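Local coordinates for DNA mismatch repair protein MutS (PDB 1EWQ), which binds mismatched DNA, probably carrying out the recognition step of mismatch repair, and has a weak ATPase activity, at residues E79-E83 and Q123-L127; R308-V313 and Y530-A534. One frame throughout, in Å; residues are numbered along the deposited sequence.

Contact 1 (E79-E83 and Q123-L127)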
ATOM      1  N   GLU C  79       4.437 -21.546   4.728  1.00 40.95           N
ATOM      2  CA  GLU C  79       5.305 -20.385   4.550  1.00 40.63           C
ATOM      3  C   GLU C  79       4.652 -19.277   3.718  1.00 40.45           C
ATOM      4  O   GLU C  79       4.741 -18.104   4.071  1.00 40.58           O
ATOM      5  CB  GLU C  79       6.651 -20.801   3.928  1.00 40.37           C
ATOM      6  CG  GLU C  79       7.560 -21.588   4.879  1.00 40.16           C
ATOM      7  CD  GLU C  79       8.964 -21.790   4.337  1.00 40.27           C
ATOM      8  OE1 GLU C  79       9.294 -21.191   3.294  1.00 40.53           O
ATOM      9  OE2 GLU C  79       9.751 -22.542   4.954  1.00 40.56           O
ATOM     10  N   ALA C  80       3.986 -19.647   2.627  1.00 40.25           N
ATOM     11  CA  ALA C  80       3.338 -18.657   1.772  1.00 40.24           C
ATOM     12  C   ALA C  80       2.313 -17.852   2.555  1.00 40.12           C
ATOM     13  O   ALA C  80       2.238 -16.635   2.413  1.00 40.08           O
ATOM     14  CB  ALA C  80       2.672 -19.341   0.578  1.00 40.07           C
ATOM     15  N   TYR C  81       1.517 -18.536   3.375  1.00 40.29           N
ATOM     16  CA  TYR C  81       0.501 -17.870   4.189  1.00 40.19           C
ATOM     17  C   TYR C  81       1.163 -17.030   5.279  1.00 40.24           C
ATOM     18  O   TYR C  81       0.735 -15.914   5.560  1.00 40.27           O
ATOM     19  CB  TYR C  81      -0.427 -18.901   4.837  1.00 40.32           C
ATOM     20  CG  TYR C  81      -1.489 -19.487   3.925  1.00 40.46           C
ATOM     21  CD1 TYR C  81      -2.554 -18.708   3.458  1.00 40.42           C
ATOM     22  CD2 TYR C  81      -1.456 -20.837   3.565  1.00 40.53           C
ATOM     23  CE1 TYR C  81      -3.564 -19.269   2.660  1.00 40.53           C
ATOM     24  CE2 TYR C  81      -2.456 -21.406   2.768  1.00 40.50           C
ATOM     25  CZ  TYR C  81      -3.507 -20.623   2.326  1.00 40.51           C
ATOM     26  OH  TYR C  81      -4.517 -21.209   1.589  1.00 40.74           O
ATOM     27  N   ALA C  82       2.208 -17.573   5.896  1.00 40.32           N
ATOM     28  CA  ALA C  82       2.916 -16.853   6.950  1.00 40.65           C
ATOM     29  C   ALA C  82       3.505 -15.576   6.364  1.00 40.86           C
ATOM     30  O   ALA C  82       3.426 -14.511   6.980  1.00 40.89           O
ATOM     31  CB  ALA C  82       4.017 -17.719   7.527  1.00 40.45           C
ATOM     32  N   GLU C  83       4.092 -15.692   5.172  1.00 41.02           N
ATOM     33  CA  GLU C  83       4.684 -14.544   4.490  1.00 41.44           C
ATOM     34  C   GLU C  83       3.664 -13.413   4.492  1.00 41.30           C
ATOM     35  O   GLU C  83       3.974 -12.274   4.848  1.00 40.87           O
ATOM     36  CB  GLU C  83       5.054 -14.909   3.043  1.00 42.13           C
ATOM     37  CG  GLU C  83       5.749 -13.794   2.247  1.00 43.09           C
ATOM     38  CD  GLU C  83       6.044 -14.190   0.799  1.00 43.87           C
ATOM     39  OE1 GLU C  83       6.759 -15.197   0.570  1.00 44.59           O
ATOM     40  OE2 GLU C  83       5.561 -13.493  -0.118  1.00 44.24           O
ATOM     41  N   GLN C 123      13.351 -18.816   7.899  1.00 31.07           N
ATOM     42  CA  GLN C 123      12.905 -19.397   6.641  1.00 31.72           C
ATOM     43  C   GLN C 123      13.372 -18.560   5.441  1.00 32.07           C
ATOM     44  O   GLN C 123      13.098 -17.362   5.357  1.00 32.06           O
ATOM     45  CB  GLN C 123      11.376 -19.523   6.616  1.00 32.07           C
ATOM     46  CG  GLN C 123      10.766 -20.439   7.695  1.00 32.42           C
ATOM     47  CD  GLN C 123      10.694 -19.797   9.079  1.00 32.72           C
ATOM     48  OE1 GLN C 123      10.876 -18.588   9.235  1.00 32.51           O
ATOM     49  NE2 GLN C 123      10.407 -20.611  10.089  1.00 33.14           N
ATOM     50  N   GLU C 124      14.076 -19.209   4.521  1.00 32.37           N
ATOM     51  CA  GLU C 124      14.602 -18.567   3.319  1.00 33.00           C
ATOM     52  C   GLU C 124      13.567 -17.743   2.548  1.00 32.76           C
ATOM     53  O   GLU C 124      13.842 -16.610   2.162  1.00 32.64           O
ATOM     54  CB  GLU C 124      15.229 -19.644   2.408  1.00 33.83           C
ATOM     55  CG  GLU C 124      15.620 -19.209   0.994  1.00 35.26           C
ATOM     56  CD  GLU C 124      16.305 -20.337   0.183  1.00 36.62           C
ATOM     57  OE1 GLU C 124      15.927 -21.528   0.334  1.00 37.25           O
ATOM     58  OE2 GLU C 124      17.215 -20.031  -0.619  1.00 37.11           O
ATOM     59  N   SER C 125      12.374 -18.296   2.353  1.00 32.57           N
ATOM     60  CA  SER C 125      11.311 -17.612   1.606  1.00 32.38           C
ATOM     61  C   SER C 125      10.666 -16.414   2.299  1.00 32.22           C
ATOM     62  O   SER C 125       9.885 -15.692   1.676  1.00 31.93           O
ATOM     63  CB  SER C 125      10.197 -18.597   1.241  1.00 32.61           C
ATOM     64  OG  SER C 125       9.312 -18.795   2.332  1.00 32.94           O
ATOM     65  N   LEU C 126      10.970 -16.207   3.580  1.00 31.88           N
ATOM     66  CA  LEU C 126      10.391 -15.086   4.318  1.00 31.75           C
ATOM     67  C   LEU C 126      11.453 -14.022   4.603  1.00 31.77           C
ATOM     68  O   LEU C 126      11.177 -13.009   5.241  1.00 31.80           O
ATOM     69  CB  LEU C 126       9.806 -15.576   5.646  1.00 31.78           C
ATOM     70  CG  LEU C 126       8.985 -16.865   5.589  1.00 31.87           C
ATOM     71  CD1 LEU C 126       8.441 -17.207   6.973  1.00 31.70           C
ATOM     72  CD2 LEU C 126       7.854 -16.693   4.592  1.00 32.09           C
ATOM     73  N   LEU C 127      12.666 -14.265   4.125  1.00 31.67           N
ATOM     74  CA  LEU C 127      13.777 -13.355   4.341  1.00 31.10           C
ATOM     75  C   LEU C 127      14.204 -12.586   3.104  1.00 31.06           C
ATOM     76  O   LEU C 127      14.045 -13.059   1.980  1.00 30.65           O
ATOM     77  CB  LEU C 127      14.991 -14.135   4.842  1.00 30.83           C
ATOM     78  CG  LEU C 127      14.974 -14.621   6.288  1.00 30.90           C
ATOM     79  CD1 LEU C 127      16.036 -15.705   6.475  1.00 30.32           C
ATOM     80  CD2 LEU C 127      15.202 -13.431   7.217  1.00 30.09           C
TER
HETATM   81  O   HOH W   1      11.991 -21.256   2.950  1.00 28.80           O
HETATM   82  O   HOH W   2       7.012 -18.100   1.414  1.00 44.08           O

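Contact 2 (R308-V313 and Y530-A534)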
ATOM      1  N   ARG C 308      42.386  -4.805  -4.834  1.00 26.05           N
ATOM      2  CA  ARG C 308      41.604  -5.936  -5.305  1.00 26.70           C
ATOM      3  C   ARG C 308      40.591  -5.536  -6.385  1.00 26.46           C
ATOM      4  O   ARG C 308      40.358  -6.283  -7.340  1.00 26.20           O
ATOM      5  CB  ARG C 308      40.896  -6.616  -4.133  1.00 28.33           C
ATOM      6  CG  ARG C 308      41.854  -7.344  -3.197  1.00 30.51           C
ATOM      7  CD  ARG C 308      41.137  -8.401  -2.366  1.00 32.94           C
ATOM      8  NE  ARG C 308      41.558  -9.751  -2.737  1.00 34.18           N
ATOM      9  CZ  ARG C 308      41.402 -10.275  -3.952  1.00 35.53           C
ATOM     10  NH1 ARG C 308      40.817  -9.565  -4.910  1.00 35.79           N
ATOM     11  NH2 ARG C 308      41.873 -11.491  -4.231  1.00 35.73           N
ATOM     12  N   VAL C 309      39.987  -4.361  -6.235  1.00 26.30           N
ATOM     13  CA  VAL C 309      39.016  -3.878  -7.216  1.00 26.28           C
ATOM     14  C   VAL C 309      39.748  -3.661  -8.541  1.00 26.68           C
ATOM     15  O   VAL C 309      39.357  -4.186  -9.584  1.00 26.10           O
ATOM     16  CB  VAL C 309      38.400  -2.526  -6.787  1.00 26.40           C
ATOM     17  CG1 VAL C 309      37.456  -2.007  -7.865  1.00 26.04           C
ATOM     18  CG2 VAL C 309      37.677  -2.684  -5.458  1.00 26.44           C
ATOM     19  N   GLU C 310      40.821  -2.882  -8.477  1.00 27.21           N
ATOM     20  CA  GLU C 310      41.621  -2.575  -9.654  1.00 27.98           C
ATOM     21  C   GLU C 310      42.051  -3.848 -10.357  1.00 27.85           C
ATOM     22  O   GLU C 310      42.090  -3.908 -11.582  1.00 27.70           O
ATOM     23  CB  GLU C 310      42.855  -1.771  -9.253  1.00 28.82           C
ATOM     24  CG  GLU C 310      43.706  -1.323 -10.425  1.00 30.45           C
ATOM     25  CD  GLU C 310      44.670  -0.213 -10.042  1.00 31.19           C
ATOM     26  OE1 GLU C 310      45.619  -0.474  -9.282  1.00 32.17           O
ATOM     27  OE2 GLU C 310      44.466   0.931 -10.492  1.00 32.35           O
ATOM     28  N   GLY C 311      42.369  -4.866  -9.563  1.00 28.09           N
ATOM     29  CA  GLY C 311      42.791  -6.138 -10.114  1.00 28.52           C
ATOM     30  C   GLY C 311      41.708  -6.774 -10.964  1.00 28.92           C
ATOM     31  O   GLY C 311      42.002  -7.365 -12.002  1.00 28.91           O
ATOM     32  N   PHE C 312      40.456  -6.666 -10.533  1.00 28.96           N
ATOM     33  CA  PHE C 312      39.363  -7.243 -11.308  1.00 29.71           C
ATOM     34  C   PHE C 312      38.985  -6.321 -12.463  1.00 29.92           C
ATOM     35  O   PHE C 312      38.352  -6.751 -13.420  1.00 29.86           O
ATOM     36  CB  PHE C 312      38.138  -7.505 -10.429  1.00 29.58           C
ATOM     37  CG  PHE C 312      38.182  -8.820  -9.698  1.00 30.12           C
ATOM     38  CD1 PHE C 312      38.143  -8.861  -8.309  1.00 30.05           C
ATOM     39  CD2 PHE C 312      38.235 -10.016 -10.399  1.00 30.02           C
ATOM     40  CE1 PHE C 312      38.154 -10.075  -7.628  1.00 30.21           C
ATOM     41  CE2 PHE C 312      38.247 -11.242  -9.727  1.00 30.31           C
ATOM     42  CZ  PHE C 312      38.206 -11.271  -8.336  1.00 30.20           C
ATOM     43  N   VAL C 313      39.368  -5.051 -12.368  1.00 30.34           N
ATOM     44  CA  VAL C 313      39.076  -4.111 -13.437  1.00 31.03           C
ATOM     45  C   VAL C 313      39.979  -4.450 -14.618  1.00 31.70           C
ATOM     46  O   VAL C 313      39.556  -4.392 -15.767  1.00 32.04           O
ATOM     47  CB  VAL C 313      39.332  -2.648 -13.002  1.00 31.12           C
ATOM     48  CG1 VAL C 313      39.410  -1.741 -14.228  1.00 30.82           C
ATOM     49  CG2 VAL C 313      38.210  -2.177 -12.080  1.00 30.94           C
ATOM     50  N   TYR C 530      34.408  -7.271  -4.567  1.00 23.89           N
ATOM     51  CA  TYR C 530      35.484  -6.688  -5.353  1.00 24.30           C
ATOM     52  C   TYR C 530      35.202  -6.798  -6.851  1.00 24.57           C
ATOM     53  O   TYR C 530      35.375  -5.831  -7.593  1.00 24.92           O
ATOM     54  CB  TYR C 530      36.799  -7.386  -5.021  1.00 24.30           C
ATOM     55  CG  TYR C 530      37.278  -7.157  -3.606  1.00 24.28           C
ATOM     56  CD1 TYR C 530      37.793  -8.209  -2.843  1.00 23.97           C
ATOM     57  CD2 TYR C 530      37.272  -5.878  -3.044  1.00 24.40           C
ATOM     58  CE1 TYR C 530      38.290  -7.984  -1.558  1.00 24.62           C
ATOM     59  CE2 TYR C 530      37.773  -5.646  -1.760  1.00 24.61           C
ATOM     60  CZ  TYR C 530      38.280  -6.700  -1.025  1.00 24.54           C
ATOM     61  OH  TYR C 530      38.796  -6.464   0.232  1.00 25.39           O
ATOM     62  N   ALA C 531      34.766  -7.973  -7.295  1.00 24.41           N
ATOM     63  CA  ALA C 531      34.461  -8.169  -8.710  1.00 24.69           C
ATOM     64  C   ALA C 531      33.271  -7.294  -9.110  1.00 24.87           C
ATOM     65  O   ALA C 531      33.228  -6.740 -10.214  1.00 25.16           O
ATOM     66  CB  ALA C 531      34.160  -9.646  -8.988  1.00 24.56           C
ATOM     67  N   ALA C 532      32.312  -7.157  -8.196  1.00 24.68           N
ATOM     68  CA  ALA C 532      31.124  -6.342  -8.439  1.00 24.21           C
ATOM     69  C   ALA C 532      31.452  -4.852  -8.560  1.00 23.94           C
ATOM     70  O   ALA C 532      30.916  -4.158  -9.425  1.00 23.60           O
ATOM     71  CB  ALA C 532      30.106  -6.559  -7.329  1.00 23.70           C
ATOM     72  N   LEU C 533      32.318  -4.359  -7.683  1.00 23.64           N
ATOM     73  CA  LEU C 533      32.693  -2.951  -7.724  1.00 23.78           C
ATOM     74  C   LEU C 533      33.511  -2.695  -8.983  1.00 23.81           C
ATOM     75  O   LEU C 533      33.463  -1.595  -9.544  1.00 24.10           O
ATOM     76  CB  LEU C 533      33.503  -2.567  -6.477  1.00 23.67           C
ATOM     77  CG  LEU C 533      32.726  -2.594  -5.150  1.00 23.60           C
ATOM     78  CD1 LEU C 533      33.650  -2.304  -3.979  1.00 23.41           C
ATOM     79  CD2 LEU C 533      31.616  -1.562  -5.200  1.00 23.50           C
ATOM     80  N   ALA C 534      34.259  -3.710  -9.429  1.00 23.13           N
ATOM     81  CA  ALA C 534      35.060  -3.568 -10.640  1.00 22.83           C
ATOM     82  C   ALA C 534      34.112  -3.519 -11.826  1.00 22.87           C
ATOM     83  O   ALA C 534      34.318  -2.748 -12.760  1.00 23.15           O
ATOM     84  CB  ALA C 534      36.039  -4.745 -10.797  1.00 22.08           C
TER

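Contact 1 (E79-E83 and Q123-L127)
The carboxylate of Glu79 is met by the Gln123 chain, whose CG lies 3.6 Å from Glu79 OE2 with CB close behind, while the Gln123 amide, its plane turned 75° from the carboxylate, leads away. The other carboxylate oxygen takes a short hydrogen bond, Ser125 OG to Glu79 OE1 at 2.6 Å, arriving on the anti side and 31° out of the carboxylate plane. Ser125 OG reaches it from between its own backbone N and carbonyl carbon (chi1 81°). A water fixes the same oxygen again, donating to Glu79 OE1 while accepting from Ser125 N at 3.0 Å, so OE1 is gripped by two bonds that both lead back to Ser125. A second water gives one hydrogen to Ser125 OG and the other to Glu83 OE1 at 3.0 Å. Beside these polar groups Leu126 turns its CD2 onto the helix, 3.7 Å from Glu83 CB and close to Glu79 O, with CD1 more loosely set against Ala82. Ala82 also packs on Leu116, and Tyr81 of the same helix rests on a phosphate of the bound DNA. This is helix-to-loop packing within MutS domain I: helix 78-87 receives a single 3-10 turn from the segment leading out of strand 110-116 toward strand 134-139.

Contact 2 (R308-V313 and Y530-A534)
With CG set beside the backbone N and anti to the carbonyl carbon (chi1 -66°), Tyr530 holds its ring against helix 299-314, where the same choice at Arg308 puts that residue's CB over the ring. Arg308 CB sits squarely over one face, 3.6 Å from the Tyr530 ring centroid and 9° off the normal, a CH-pi contact; the guanidinium meets the ring obliquely. Val309 CG2 approaches Tyr530 CD2 at 4.0 Å. One turn on, Phe312 has the CH-pi contact reversed: its ring takes the methyl of Ala531 over one face, CB 4.0 Å from the centroid, while Tyr530 CB meets the edge. Ala534 packs tightly, its CB 3.5 Å from Phe312 CB and 3.6 Å from Val313 CG2; so small a residue lets the axes of 308-313 and 530-534 approach to 7.8 Å at a crossing angle of -61°. No hydrogen bond joins the segments, and the Tyr530 hydroxyl is instead bonded to Glu526 on its own helix. Replacing Tyr530 with an alanine would take away the ring, and would probably open a gap beside Arg308 CB and Val309 CG2 and leave Glu526 without its hydroxyl partner. Around this crossing of helices 299-314 and 514-540 in MutS domain III, helix 316-326 packs Leu318 on Phe312 and Arg323 on Ala531, while Phe608 from a loop covers Val309 and Val313.

How the contacts relate
Contact 1 and contact 2 share no helix or strand: the first belongs to MutS domain I, the second to domain III, and their centres lie about 34 Å apart with no touch between them. Contact 2 is the buried one, a crossing of two helices distant in sequence, closed by methyls, aromatic rings and an arginine chain without a hydrogen bond across it. Contact 1 is only partly buried and joins a helix to a loop, using carboxylates, a serine and bridging waters over a small apolar patch. Their distance from the bound nucleic acid differs too: about 4 Å from the nearest atoms of contact 1, about 39 Å for contact 2.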